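Local atomic coordinates of flagellar pocket-related cytoskeletal protein (Trypanosoma brucei, PDB entry 6SJQ), a protein that belongs to the flagellar pocket collar of the trypanosome and probably binds calcium, its N-terminal domain having a ubiquitin fold with a long structured loop for protein binding. Residues V10-F21 and A41-P51. Sequence-based numbering, arbitrary orientation. Where two conformers were deposited one is given.
Sequences VAADIFNNKVNF and AFSNEISLRRP
F42, on the last turns of helix 31-49, packs against the helix-facing side of the hairpin of strands 6-14 and 17-25, in an apolar helix-on-sheet contact without a hydrogen bond across it. The helix end runs at 27° to strand 10-14, their axes 9.9 Å apart. A12 CB sits over one face of the F42 ring, 3.7 Å from its centroid, in a CH-pi contact. V10 CG1 reaches F42 CE2 at 3.7 Å; on the CE1 side V19 CG2 and F21 CD2 close in, the F21 ring sliding past with its plane turned 31° from that of F42. With CG anti to its carbonyl carbon (chi1 -70°), F42 extends toward the strands. E45 OE1 comes to the F21 edge, 3.5 Å from F21 CZ, and E45 OE2 accepts R49 NE at 2.8 Å from above the carboxylate plane. This salt bridge, between residues one turn apart, probably fixes the carboxylate, whose OE2 also lies near V19 CG1. Toward the hairpin tip, the side chains of I14 and I46 cross at about a right angle, I14 CG2 lying 3.9 Å from I46 CG1; I46 also touches H57. F15, in the type I' turn from I14 to N17, packs against the helix end and the residues after it: P51 CD makes a CH-pi contact over one face of its ring, offset toward the rim, 4.0 Å from the centroid, while I46 O stands at the edge. A beta hairpin followed by a helix that packs across the mixed sheet, with strand 87-92 parallel to 6-14, is the beta-grasp arrangement of the ubiquitin fold.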
# COMPACT_ATOMS: atom_id res chain seq x y z
N VAL A 10 1.58 -4.07 2.46
CA VAL A 10 0.77 -2.90 2.15
C VAL A 10 -0.17 -3.19 0.97
O VAL A 10 0.29 -3.58 -0.12
CB VAL A 10 1.65 -1.68 1.86
CG1 VAL A 10 0.84 -0.43 1.92
CG2 VAL A 10 2.77 -1.60 2.88
N ALA A 11 -1.46 -3.03 1.20
CA ALA A 11 -2.45 -3.31 0.19
C ALA A 11 -3.17 -2.04 -0.26
O ALA A 11 -3.27 -1.06 0.48
CB ALA A 11 -3.47 -4.35 0.70
N ALA A 12 -3.66 -2.08 -1.50
CA ALA A 12 -4.48 -1.00 -2.05
C ALA A 12 -5.31 -1.52 -3.21
O ALA A 12 -5.03 -2.60 -3.76
CB ALA A 12 -3.61 0.18 -2.51
N ASP A 13 -6.33 -0.76 -3.60
CA ASP A 13 -7.08 -1.09 -4.80
C ASP A 13 -6.55 -0.32 -6.00
O ASP A 13 -6.62 0.90 -6.04
CB ASP A 13 -8.57 -0.86 -4.60
CG ASP A 13 -9.20 -1.95 -3.76
OD1 ASP A 13 -9.28 -3.10 -4.26
OD2 ASP A 13 -9.58 -1.69 -2.60
N ILE A 14 -5.99 -1.05 -6.96
CA ILE A 14 -5.44 -0.43 -8.17
C ILE A 14 -6.15 -0.96 -9.42
O ILE A 14 -6.09 -2.15 -9.73
CB ILE A 14 -3.92 -0.69 -8.29
CG1 ILE A 14 -3.17 -0.34 -6.98
CG2 ILE A 14 -3.34 0.03 -9.50
CD1 ILE A 14 -3.03 1.15 -6.66
N PHE A 15 -6.82 -0.07 -10.14
CA PHE A 15 -7.66 -0.43 -11.30
C PHE A 15 -8.56 -1.64 -11.06
O PHE A 15 -8.55 -2.57 -11.86
CB PHE A 15 -6.80 -0.72 -12.54
CG PHE A 15 -6.02 0.45 -13.01
CD1 PHE A 15 -6.66 1.58 -13.48
CD2 PHE A 15 -4.64 0.41 -13.00
CE1 PHE A 15 -5.93 2.68 -13.92
CE2 PHE A 15 -3.89 1.50 -13.46
CZ PHE A 15 -4.54 2.64 -13.92
N ASN A 16 -9.30 -1.63 -9.97
CA ASN A 16 -10.22 -2.75 -9.69
C ASN A 16 -9.55 -4.12 -9.42
O ASN A 16 -10.19 -5.16 -9.58
CB ASN A 16 -11.27 -2.90 -10.80
CG ASN A 16 -12.40 -1.89 -10.68
OD1 ASN A 16 -12.89 -1.61 -9.59
ND2 ASN A 16 -12.83 -1.35 -11.82
N ASN A 17 -8.28 -4.11 -9.04
CA ASN A 17 -7.66 -5.31 -8.47
C ASN A 17 -7.11 -4.95 -7.11
O ASN A 17 -6.58 -3.86 -6.94
CB ASN A 17 -6.54 -5.83 -9.36
CG ASN A 17 -7.03 -6.32 -10.70
OD1 ASN A 17 -6.76 -5.71 -11.74
ND2 ASN A 17 -7.77 -7.43 -10.70
N LYS A 18 -7.22 -5.85 -6.13
CA LYS A 18 -6.57 -5.65 -4.84
C LYS A 18 -5.13 -6.10 -4.97
O LYS A 18 -4.86 -7.23 -5.37
CB LYS A 18 -7.23 -6.53 -3.79
CG LYS A 18 -8.29 -5.86 -2.98
CD LYS A 18 -7.70 -5.05 -1.84
CE LYS A 18 -8.83 -4.61 -0.94
NZ LYS A 18 -10.06 -4.33 -1.74
N VAL A 19 -4.19 -5.22 -4.65
CA VAL A 19 -2.79 -5.60 -4.72
C VAL A 19 -2.23 -5.59 -3.31
O VAL A 19 -2.74 -4.90 -2.43
CB VAL A 19 -1.96 -4.69 -5.64
CG1 VAL A 19 -2.54 -4.69 -7.06
CG2 VAL A 19 -1.90 -3.29 -5.10
N ASN A 20 -1.23 -6.43 -3.06
CA ASN A 20 -0.62 -6.50 -1.73
C ASN A 20 0.87 -6.66 -1.92
O ASN A 20 1.31 -7.65 -2.53
CB ASN A 20 -1.16 -7.69 -0.94
CG ASN A 20 -0.83 -7.60 0.54
OD1 ASN A 20 -0.55 -6.51 1.05
ND2 ASN A 20 -0.89 -8.74 1.25
N PHE A 21 1.64 -5.70 -1.41
CA PHE A 21 3.10 -5.72 -1.52
C PHE A 21 3.81 -5.91 -0.19
O PHE A 21 3.45 -5.30 0.84
CB PHE A 21 3.59 -4.41 -2.16
CG PHE A 21 3.19 -4.24 -3.60
CD1 PHE A 21 3.24 -5.31 -4.48
CD2 PHE A 21 2.79 -3.00 -4.08
CE1 PHE A 21 2.89 -5.16 -5.81
CE2 PHE A 21 2.42 -2.83 -5.40
CZ PHE A 21 2.48 -3.91 -6.27
N ALA A 41 5.82 2.41 -4.45
CA ALA A 41 5.47 1.07 -4.95
C ALA A 41 4.15 1.08 -5.72
O ALA A 41 4.04 0.49 -6.80
CB ALA A 41 5.41 0.07 -3.81
N PHE A 42 3.14 1.76 -5.18
CA PHE A 42 1.84 1.78 -5.84
C PHE A 42 1.86 2.64 -7.10
O PHE A 42 1.12 2.37 -8.05
CB PHE A 42 0.75 2.26 -4.86
CG PHE A 42 0.43 1.27 -3.76
CD1 PHE A 42 0.27 -0.08 -4.02
CD2 PHE A 42 0.28 1.71 -2.46
CE1 PHE A 42 -0.03 -0.98 -2.98
CE2 PHE A 42 -0.02 0.82 -1.42
CZ PHE A 42 -0.17 -0.52 -1.68
N SER A 43 2.69 3.68 -7.12
CA SER A 43 2.81 4.53 -8.31
C SER A 43 3.46 3.71 -9.39
O SER A 43 3.05 3.79 -10.56
CB SER A 43 3.61 5.80 -8.06
OG SER A 43 2.90 6.71 -7.23
N ASN A 44 4.44 2.89 -9.01
CA ASN A 44 5.07 1.98 -9.97
C ASN A 44 4.08 0.96 -10.52
O ASN A 44 4.10 0.66 -11.71
CB ASN A 44 6.29 1.29 -9.39
CG ASN A 44 7.47 2.23 -9.26
OD1 ASN A 44 7.49 3.30 -9.89
ND2 ASN A 44 8.46 1.85 -8.45
N GLU A 45 3.22 0.44 -9.64
CA GLU A 45 2.17 -0.49 -10.07
C GLU A 45 1.18 0.19 -11.03
O GLU A 45 0.84 -0.38 -12.07
CB GLU A 45 1.46 -1.10 -8.85
CG GLU A 45 0.37 -2.11 -9.20
CD GLU A 45 0.89 -3.46 -9.62
OE1 GLU A 45 2.12 -3.65 -9.72
OE2 GLU A 45 0.06 -4.37 -9.85
N ILE A 46 0.72 1.40 -10.69
CA ILE A 46 -0.12 2.16 -11.62
C ILE A 46 0.52 2.32 -13.00
O ILE A 46 -0.14 2.08 -14.02
CB ILE A 46 -0.50 3.55 -11.07
CG1 ILE A 46 -1.46 3.39 -9.88
CG2 ILE A 46 -1.13 4.43 -12.18
CD1 ILE A 46 -1.67 4.73 -9.11
N SER A 47 1.79 2.71 -13.04
CA SER A 47 2.48 2.93 -14.32
C SER A 47 2.51 1.66 -15.16
O SER A 47 2.29 1.70 -16.38
CB SER A 47 3.91 3.42 -14.10
OG SER A 47 4.34 4.14 -15.24
N LEU A 48 2.79 0.54 -14.50
CA LEU A 48 2.86 -0.76 -15.14
C LEU A 48 1.49 -1.19 -15.68
O LEU A 48 1.40 -1.71 -16.81
CB LEU A 48 3.32 -1.80 -14.12
CG LEU A 48 3.23 -3.23 -14.66
CD1 LEU A 48 4.20 -3.42 -15.83
CD2 LEU A 48 3.52 -4.21 -13.56
N ARG A 49 0.44 -0.98 -14.89
CA ARG A 49 -0.90 -1.50 -15.22
C ARG A 49 -1.75 -0.55 -16.08
O ARG A 49 -2.81 -0.94 -16.59
CB ARG A 49 -1.69 -1.81 -13.92
CG ARG A 49 -1.02 -2.75 -12.93
CD ARG A 49 -0.89 -4.15 -13.47
NE ARG A 49 -0.18 -5.01 -12.54
CZ ARG A 49 0.25 -6.24 -12.83
NH1 ARG A 49 0.04 -6.75 -14.03
NH2 ARG A 49 0.90 -6.95 -11.91
N ARG A 50 -1.32 0.70 -16.20
CA ARG A 50 -2.12 1.74 -16.84
C ARG A 50 -2.59 1.32 -18.21
O ARG A 50 -1.77 1.03 -19.07
CB ARG A 50 -1.29 3.01 -17.00
CG ARG A 50 -2.10 4.22 -17.39
CD ARG A 50 -1.24 5.48 -17.40
NE ARG A 50 -0.01 5.32 -18.18
CZ ARG A 50 0.06 5.42 -19.50
NH1 ARG A 50 -1.03 5.66 -20.22
NH2 ARG A 50 1.23 5.25 -20.11
N PRO A 51 -3.91 1.29 -18.41
CA PRO A 51 -4.50 0.99 -19.72
C PRO A 51 -4.14 2.12 -20.69
O PRO A 51 -4.03 3.25 -20.23
CB PRO A 51 -6.01 1.01 -19.43
CG PRO A 51 -6.16 1.06 -17.94
CD PRO A 51 -4.91 1.67 -17.41